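Local coordinates for protein glutathione S-transferase-3 (Necator americanus, PDB 3W8S) that probably catalyses the conjugation of glutathione to electrophilic halides, as a sigma-class glutathione S-transferase, and binds glutathione in its thioredoxin-like half, at residues Asp10-Ala15 and Ala164-Lys169; Ile67-Ala72 and Leu87-Thr92. All coordinates share one frame; numbering follows the deposited sequence.

Interaction 1. Residues Asp10-Ala15 and Ala164-Lys169; sequences DGRGAA and ASEFAK. With SO4 (sulfate ion), chain C.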
ATOM      1  N   ASP A  10     -18.849  -7.074   9.885  1.00 13.89           N
ATOM      2  CA  ASP A  10     -20.073  -7.209   8.989  1.00 14.52           C
ATOM      3  C   ASP A  10     -20.247  -6.002   8.112  1.00 14.80           C
ATOM      4  O   ASP A  10     -21.108  -5.120   8.383  1.00 14.21           O
ATOM      5  CB  ASP A  10     -21.374  -7.376   9.801  1.00 16.68           C
ATOM      6  CG  ASP A  10     -22.515  -8.064   8.965  1.00 20.40           C
ATOM      7  OD1 ASP A  10     -22.329  -8.334   7.763  1.00 18.53           O
ATOM      8  OD2 ASP A  10     -23.622  -8.308   9.497  1.00 23.95           O
ATOM      9  N   GLY A  11     -19.512  -5.941   7.014  1.00 13.22           N
ATOM     10  CA  GLY A  11     -19.670  -4.804   6.155  1.00 12.57           C
ATOM     11  C   GLY A  11     -18.824  -5.086   4.919  1.00 13.65           C
ATOM     12  O   GLY A  11     -18.142  -6.133   4.844  1.00 12.29           O
ATOM     13  N   ARG A  12     -18.885  -4.184   3.940  1.00 12.36           N
ATOM     14  CA  ARG A  12     -18.136  -4.424   2.699  1.00 13.09           C
ATOM     15  C   ARG A  12     -16.729  -3.942   3.014  1.00 12.64           C
ATOM     16  O   ARG A  12     -15.803  -4.745   3.027  1.00 13.81           O
ATOM     17  CB  ARG A  12     -18.787  -3.676   1.508  1.00 13.21           C
ATOM     18  CG  ARG A  12     -20.151  -4.253   1.106  1.00 14.34           C
ATOM     19  CD  ARG A  12     -20.896  -3.259   0.163  1.00 14.80           C
ATOM     20  NE  ARG A  12     -21.841  -2.479   0.988  1.00 19.16           N
ATOM     21  CZ  ARG A  12     -21.667  -1.185   1.159  1.00 20.82           C
ATOM     22  NH1 ARG A  12     -20.665  -0.660   0.546  1.00 20.63           N
ATOM     23  NH2 ARG A  12     -22.449  -0.438   1.897  1.00 24.18           N
ATOM     24  N   GLY A  13     -16.605  -2.638   3.283  1.00 11.64           N
ATOM     25  CA  GLY A  13     -15.369  -1.997   3.802  1.00 11.69           C
ATOM     26  C   GLY A  13     -14.163  -2.466   2.995  1.00 11.40           C
ATOM     27  O   GLY A  13     -14.206  -2.630   1.712  1.00 11.77           O
ATOM     28  N   ALA A  14     -13.105  -2.761   3.757  1.00 11.55           N
ATOM     29  CA  ALA A  14     -11.797  -3.066   3.176  1.00 14.38           C
ATOM     30  C   ALA A  14     -11.703  -4.546   2.664  1.00 13.97           C
ATOM     31  O   ALA A  14     -10.756  -4.883   1.971  1.00 16.10           O
ATOM     32  CB  ALA A  14     -10.670  -2.727   4.185  1.00 13.04           C
ATOM     33  N   ALA A  15     -12.712  -5.399   2.965  1.00 12.89           N
ATOM     34  CA  ALA A  15     -12.685  -6.810   2.569  1.00  9.88           C
ATOM     35  C   ALA A  15     -13.344  -7.033   1.227  1.00  9.92           C
ATOM     36  O   ALA A  15     -13.213  -8.118   0.657  1.00  9.39           O
ATOM     37  CB  ALA A  15     -13.413  -7.666   3.608  1.00  9.46           C
ATOM     38  N   ALA A 164     -16.555   3.931  -7.008  1.00 16.31           N
ATOM     39  CA  ALA A 164     -17.383   4.889  -7.808  1.00 16.66           C
ATOM     40  C   ALA A 164     -18.912   4.519  -7.669  1.00 17.94           C
ATOM     41  O   ALA A 164     -19.744   5.398  -7.364  1.00 17.14           O
ATOM     42  CB  ALA A 164     -16.934   4.878  -9.293  1.00 15.57           C
ATOM     43  N   SER A 165     -19.276   3.226  -7.812  1.00 15.76           N
ATOM     44  CA  SER A 165     -20.700   2.869  -7.776  1.00 15.47           C
ATOM     45  C   SER A 165     -21.305   3.114  -6.411  1.00 16.54           C
ATOM     46  O   SER A 165     -22.434   3.587  -6.307  1.00 17.27           O
ATOM     47  CB  SER A 165     -20.943   1.437  -8.244  1.00 15.04           C
ATOM     48  OG  SER A 165     -20.408   1.352  -9.561  1.00 15.57           O
ATOM     49  N   GLU A 166     -20.556   2.827  -5.365  1.00 14.50           N
ATOM     50  CA  GLU A 166     -21.079   3.001  -4.040  1.00 16.18           C
ATOM     51  C   GLU A 166     -21.224   4.453  -3.634  1.00 18.21           C
ATOM     52  O   GLU A 166     -22.269   4.840  -3.068  1.00 20.82           O
ATOM     53  CB  GLU A 166     -20.217   2.232  -2.992  1.00 18.34           C
ATOM     54  CG  GLU A 166     -20.384   0.693  -3.174  1.00 20.55           C
ATOM     55  CD  GLU A 166     -21.836   0.200  -2.947  1.00 24.78           C
ATOM     56  OE1 GLU A 166     -22.472   0.732  -2.004  1.00 24.10           O
ATOM     57  OE2 GLU A 166     -22.339  -0.700  -3.707  1.00 24.02           O
ATOM     58  N   PHE A 167     -20.179   5.243  -3.852  1.00 18.77           N
ATOM     59  CA  PHE A 167     -20.262   6.702  -3.568  1.00 22.37           C
ATOM     60  C   PHE A 167     -21.367   7.357  -4.387  1.00 21.72           C
ATOM     61  O   PHE A 167     -21.989   8.318  -3.930  1.00 20.40           O
ATOM     62  CB  PHE A 167     -18.911   7.414  -3.806  1.00 25.12           C
ATOM     63  CG  PHE A 167     -17.837   7.044  -2.807  1.00 28.33           C
ATOM     64  CD1 PHE A 167     -18.101   7.016  -1.433  1.00 37.51           C
ATOM     65  CD2 PHE A 167     -16.529   6.778  -3.230  1.00 35.71           C
ATOM     66  CE1 PHE A 167     -17.098   6.661  -0.503  1.00 40.56           C
ATOM     67  CE2 PHE A 167     -15.530   6.437  -2.326  1.00 34.72           C
ATOM     68  CZ  PHE A 167     -15.813   6.359  -0.962  1.00 39.25           C
ATOM     69  N   ALA A 168     -21.659   6.809  -5.571  1.00 21.30           N
ATOM     70  CA  ALA A 168     -22.700   7.375  -6.436  1.00 22.99           C
ATOM     71  C   ALA A 168     -24.066   7.324  -5.764  1.00 27.57           C
ATOM     72  O   ALA A 168     -24.923   8.136  -6.101  1.00 27.17           O
ATOM     73  CB  ALA A 168     -22.789   6.680  -7.799  1.00 18.78           C
ATOM     74  N   LYS A 169     -24.250   6.410  -4.804  1.00 24.99           N
ATOM     75  CA  LYS A 169     -25.576   6.247  -4.194  1.00 28.92           C
ATOM     76  C   LYS A 169     -26.027   7.507  -3.473  1.00 28.67           C
ATOM     77  O   LYS A 169     -27.148   7.921  -3.648  1.00 30.54           O
ATOM     78  CB  LYS A 169     -25.641   5.024  -3.282  1.00 28.98           C
ATOM     79  CG  LYS A 169     -25.718   3.714  -4.083  1.00 29.53           C
ATOM     80  CD  LYS A 169     -25.296   2.575  -3.153  1.00 35.69           C
ATOM     81  CE  LYS A 169     -25.688   1.164  -3.639  1.00 35.92           C
ATOM     82  NZ  LYS A 169     -25.168   0.190  -2.569  1.00 36.15           N
TER
HETATM   83  S   SO4 C 302     -26.070  -3.545  -1.807  1.00 35.39           S
HETATM   84  O1  SO4 C 302     -25.447  -4.859  -1.555  1.00 30.98           O
HETATM   85  O2  SO4 C 302     -26.175  -2.843  -0.521  1.00 37.34           O
HETATM   86  O3  SO4 C 302     -25.271  -2.703  -2.779  1.00 34.14           O
HETATM   87  O4  SO4 C 302     -27.428  -3.773  -2.336  1.00 43.89           O
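Arg12 and Glu166 both set CG beside the backbone N (chi1 -69° in each), and each then bends further along, Arg12 at chi3 and Glu166 at chi2, so that guanidinium and carboxylate meet although Arg12 CA and Glu166 CA are 10.5 Å apart. The contact bridges the two domains of the glutathione transferase fold: residues 10-15 form the loop after the first strand of the thioredoxin-like domain, and residues 164-169 belong to helix 155-170 of the all-helical domain. Glu166 OE1 lies over one face of the guanidinium, toward its rim, 3.4 Å from Arg12 NH1. Since no N-H points at the oxygen, this salt bridge acts through charge alone. Thr204 O accepts the hydrogen bond of Arg12 NH2, and backbone bonds to Phe206 tie the loop to the C-terminal tail. The length of Arg12 and Glu166 suits this partly exposed place, since each chain reaches out from its own backbone to bring the charges together. Glu166 sits among several cations: OE2 makes salt bridges with Arg189 and Arg201, while Lys169, one turn on, grips Glu166 OE1 with NZ at 2.8 Å from the syn side. This crowd of positive charge would be expected to keep the carboxylate ionised. The extended Lys169 chain carries its ammonium onward to a sulfate, probably from the crystallisation liquor, where NZ donates to sulfate O3 at 2.9 Å.

Interaction 2. Residues Ile67-Ala72 and Leu87-Thr92; sequences IARFVA and LVDSIT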
ATOM      1  N   ILE A  67      -3.592  -9.227   0.663  1.00  9.48           N
ATOM      2  CA  ILE A  67      -4.552 -10.347   0.457  1.00  9.36           C
ATOM      3  C   ILE A  67      -5.189 -10.280  -0.949  1.00 10.18           C
ATOM      4  O   ILE A  67      -5.262 -11.277  -1.639  1.00 11.44           O
ATOM      5  CB  ILE A  67      -5.713 -10.305   1.489  1.00  8.09           C
ATOM      6  CG1 ILE A  67      -5.191 -10.555   2.936  1.00  8.11           C
ATOM      7  CG2 ILE A  67      -6.766 -11.374   1.177  1.00  7.01           C
ATOM      8  CD1 ILE A  67      -6.140  -9.926   4.015  1.00  7.44           C
ATOM      9  N   ALA A  68      -5.669  -9.102  -1.350  1.00 10.39           N
ATOM     10  CA  ALA A  68      -6.313  -8.998  -2.669  1.00 11.05           C
ATOM     11  C   ALA A  68      -5.305  -9.409  -3.736  1.00 11.03           C
ATOM     12  O   ALA A  68      -5.634 -10.165  -4.666  1.00 10.24           O
ATOM     13  CB  ALA A  68      -6.821  -7.590  -2.940  1.00  9.69           C
ATOM     14  N   ARG A  69      -4.075  -8.902  -3.606  1.00 10.81           N
ATOM     15  CA  ARG A  69      -3.033  -9.247  -4.579  1.00 10.86           C
ATOM     16  C   ARG A  69      -2.744 -10.763  -4.599  1.00 10.09           C
ATOM     17  O   ARG A  69      -2.627 -11.353  -5.663  1.00  9.08           O
ATOM     18  CB  ARG A  69      -1.681  -8.433  -4.391  1.00 10.75           C
ATOM     19  CG  ARG A  69      -0.647  -8.740  -5.476  1.00 10.70           C
ATOM     20  CD  ARG A  69       0.674  -8.000  -5.260  1.00 11.77           C
ATOM     21  NE  ARG A  69       0.322  -6.594  -5.157  1.00 12.53           N
ATOM     22  CZ  ARG A  69       0.252  -5.867  -4.051  1.00 13.34           C
ATOM     23  NH1 ARG A  69       0.562  -6.344  -2.821  1.00 13.34           N
ATOM     24  NH2 ARG A  69      -0.180  -4.658  -4.205  1.00 14.07           N
ATOM     25  N   PHE A  70      -2.574 -11.335  -3.429  1.00 10.20           N
ATOM     26  CA  PHE A  70      -2.334 -12.761  -3.306  1.00 11.57           C
ATOM     27  C   PHE A  70      -3.432 -13.594  -4.043  1.00 12.59           C
ATOM     28  O   PHE A  70      -3.092 -14.475  -4.858  1.00 13.66           O
ATOM     29  CB  PHE A  70      -2.327 -13.179  -1.833  1.00 11.15           C
ATOM     30  CG  PHE A  70      -2.157 -14.688  -1.633  1.00 12.40           C
ATOM     31  CD1 PHE A  70      -0.923 -15.297  -1.852  1.00 12.75           C
ATOM     32  CD2 PHE A  70      -3.233 -15.476  -1.204  1.00 12.10           C
ATOM     33  CE1 PHE A  70      -0.761 -16.692  -1.696  1.00 13.83           C
ATOM     34  CE2 PHE A  70      -3.093 -16.872  -1.064  1.00 14.08           C
ATOM     35  CZ  PHE A  70      -1.836 -17.486  -1.292  1.00 14.11           C
ATOM     36  N   VAL A  71      -4.712 -13.311  -3.748  1.00 10.92           N
ATOM     37  CA  VAL A  71      -5.863 -14.027  -4.355  1.00 11.99           C
ATOM     38  C   VAL A  71      -5.946 -13.703  -5.871  1.00 13.38           C
ATOM     39  O   VAL A  71      -6.156 -14.636  -6.717  1.00 12.30           O
ATOM     40  CB  VAL A  71      -7.164 -13.651  -3.586  1.00 14.69           C
ATOM     41  CG1 VAL A  71      -8.392 -14.266  -4.203  1.00 19.02           C
ATOM     42  CG2 VAL A  71      -7.084 -14.324  -2.182  1.00 16.01           C
ATOM     43  N   ALA A  72      -5.804 -12.420  -6.220  1.00  9.86           N
ATOM     44  CA  ALA A  72      -5.849 -12.063  -7.632  1.00 11.27           C
ATOM     45  C   ALA A  72      -4.759 -12.818  -8.398  1.00 11.53           C
ATOM     46  O   ALA A  72      -5.003 -13.214  -9.521  1.00 11.90           O
ATOM     47  CB  ALA A  72      -5.684 -10.575  -7.835  1.00  9.13           C
ATOM     48  N   LEU A  87       1.785  -1.955 -12.774  1.00  9.56           N
ATOM     49  CA  LEU A  87       0.809  -0.897 -13.021  1.00  9.96           C
ATOM     50  C   LEU A  87      -0.458  -1.094 -12.187  1.00  9.64           C
ATOM     51  O   LEU A  87      -0.998  -0.166 -11.607  1.00 10.35           O
ATOM     52  CB  LEU A  87       0.435  -0.870 -14.557  1.00  9.79           C
ATOM     53  CG  LEU A  87       1.585  -0.443 -15.492  1.00 10.92           C
ATOM     54  CD1 LEU A  87       1.111  -0.494 -16.998  1.00 13.44           C
ATOM     55  CD2 LEU A  87       2.028   1.029 -15.189  1.00 11.63           C
ATOM     56  N   VAL A  88      -0.930  -2.316 -12.099  1.00  9.53           N
ATOM     57  CA  VAL A  88      -2.101  -2.608 -11.291  1.00  9.85           C
ATOM     58  C   VAL A  88      -1.816  -2.207  -9.859  1.00  9.43           C
ATOM     59  O   VAL A  88      -2.603  -1.522  -9.240  1.00  9.18           O
ATOM     60  CB  VAL A  88      -2.474  -4.122 -11.404  1.00 10.76           C
ATOM     61  CG1 VAL A  88      -3.498  -4.512 -10.314  1.00  9.68           C
ATOM     62  CG2 VAL A  88      -3.090  -4.406 -12.809  1.00  9.84           C
ATOM     63  N   ASP A  89      -0.665  -2.618  -9.332  1.00 10.92           N
ATOM     64  CA  ASP A  89      -0.237  -2.235  -7.952  1.00 10.21           C
ATOM     65  C   ASP A  89      -0.155  -0.713  -7.783  1.00  9.69           C
ATOM     66  O   ASP A  89      -0.581  -0.204  -6.759  1.00 10.32           O
ATOM     67  CB  ASP A  89       1.145  -2.791  -7.676  1.00 10.16           C
ATOM     68  CG  ASP A  89       1.139  -4.312  -7.479  1.00 12.74           C
ATOM     69  OD1 ASP A  89       0.055  -4.913  -7.382  1.00 15.02           O
ATOM     70  OD2 ASP A  89       2.227  -4.921  -7.367  1.00 12.03           O
ATOM     71  N   SER A  90       0.351   0.003  -8.782  1.00  9.41           N
ATOM     72  CA  SER A  90       0.528   1.487  -8.626  1.00 10.58           C
ATOM     73  C   SER A  90      -0.880   2.115  -8.516  1.00 10.70           C
ATOM     74  O   SER A  90      -1.125   3.038  -7.744  1.00 10.96           O
ATOM     75  CB  SER A  90       1.318   2.101  -9.838  1.00 10.18           C
ATOM     76  OG  SER A  90       0.518   2.213 -11.046  1.00 12.05           O
ATOM     77  N   ILE A  91      -1.836   1.580  -9.297  1.00 11.43           N
ATOM     78  CA  ILE A  91      -3.178   2.132  -9.270  1.00 10.52           C
ATOM     79  C   ILE A  91      -3.867   1.866  -7.923  1.00  9.78           C
ATOM     80  O   ILE A  91      -4.546   2.801  -7.358  1.00  9.69           O
ATOM     81  CB  ILE A  91      -4.101   1.578 -10.443  1.00 10.48           C
ATOM     82  CG1 ILE A  91      -3.706   2.210 -11.807  1.00 11.51           C
ATOM     83  CG2 ILE A  91      -5.563   1.860 -10.088  1.00 10.39           C
ATOM     84  CD1 ILE A  91      -4.310   1.461 -13.008  1.00 12.74           C
ATOM     85  N   THR A  92      -3.725   0.655  -7.384  1.00  9.22           N
ATOM     86  CA  THR A  92      -4.320   0.386  -6.055  1.00 11.19           C
ATOM     87  C   THR A  92      -3.616   1.180  -4.941  1.00 10.43           C
ATOM     88  O   THR A  92      -4.250   1.616  -4.024  1.00 11.31           O
ATOM     89  CB  THR A  92      -4.434  -1.117  -5.753  1.00 12.74           C
ATOM     90  OG1 THR A  92      -3.129  -1.671  -5.699  1.00 15.21           O
ATOM     91  CG2 THR A  92      -5.164  -1.798  -6.962  1.00 12.70           C
TER
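Arg69 NE donates to Asp89 OD1 at 2.8 Å in a nearly straight bond, N-H...O 164°, and this is the main link between residues 67-72 and 87-92. The oxygen lies in the guanidinium plane, at its edge, whereas the arginine comes from above the carboxylate plane; the two flat groups stand almost perpendicular, 85° apart. Arg69 NH2 adds a weak, clearly bent second bond to the same oxygen, 3.2 Å from Asp89 OD1. OD1 therefore takes two donors, leaving OD2 for another partner. In the glutathione transferase fold helix 64-75 belongs to the thioredoxin-like part and helix 82-101 to the all-helical part; in the two-chain assembly of this crystal both face a second subunit. Asp89 OD2 forms a salt bridge with NH1 of Arg69 of that subunit, and Arg69 NH1 reaches its Asp89 OD2 in return. Each carboxylate thus meets two arginines, which would be expected to offset the closeness of the two Arg69 guanidinium groups. With CG anti to the backbone N (chi1 -176°) and a bend at chi3, Arg69 turns its NE edge to the short Asp89 side chain. On helix 82-101, Leu87 O accepts Ile91 N and, at 2.9 Å, Ser90 OG.

Overall arrangement
Interaction 1 is a surface contact and interaction 2 a buried one, yet each rests on an arginine facing an acid. No secondary-structure element is common to them: residues 10-15 and helix 155-170 make the first, helices 64-75 and 82-101 the second. Helix 155-170 nevertheless packs on both helices of interaction 2, through residues such as Phe155. The centres lie about 18 Å apart, and in sequence interaction 2 is nested within the loop closed by interaction 1. Place shapes chemistry: the partly exposed pair relies on undirected charge attraction within a larger ionic network, whereas the buried pair has directed hydrogen bonds and finds further partners on the second subunit of the crystal assembly.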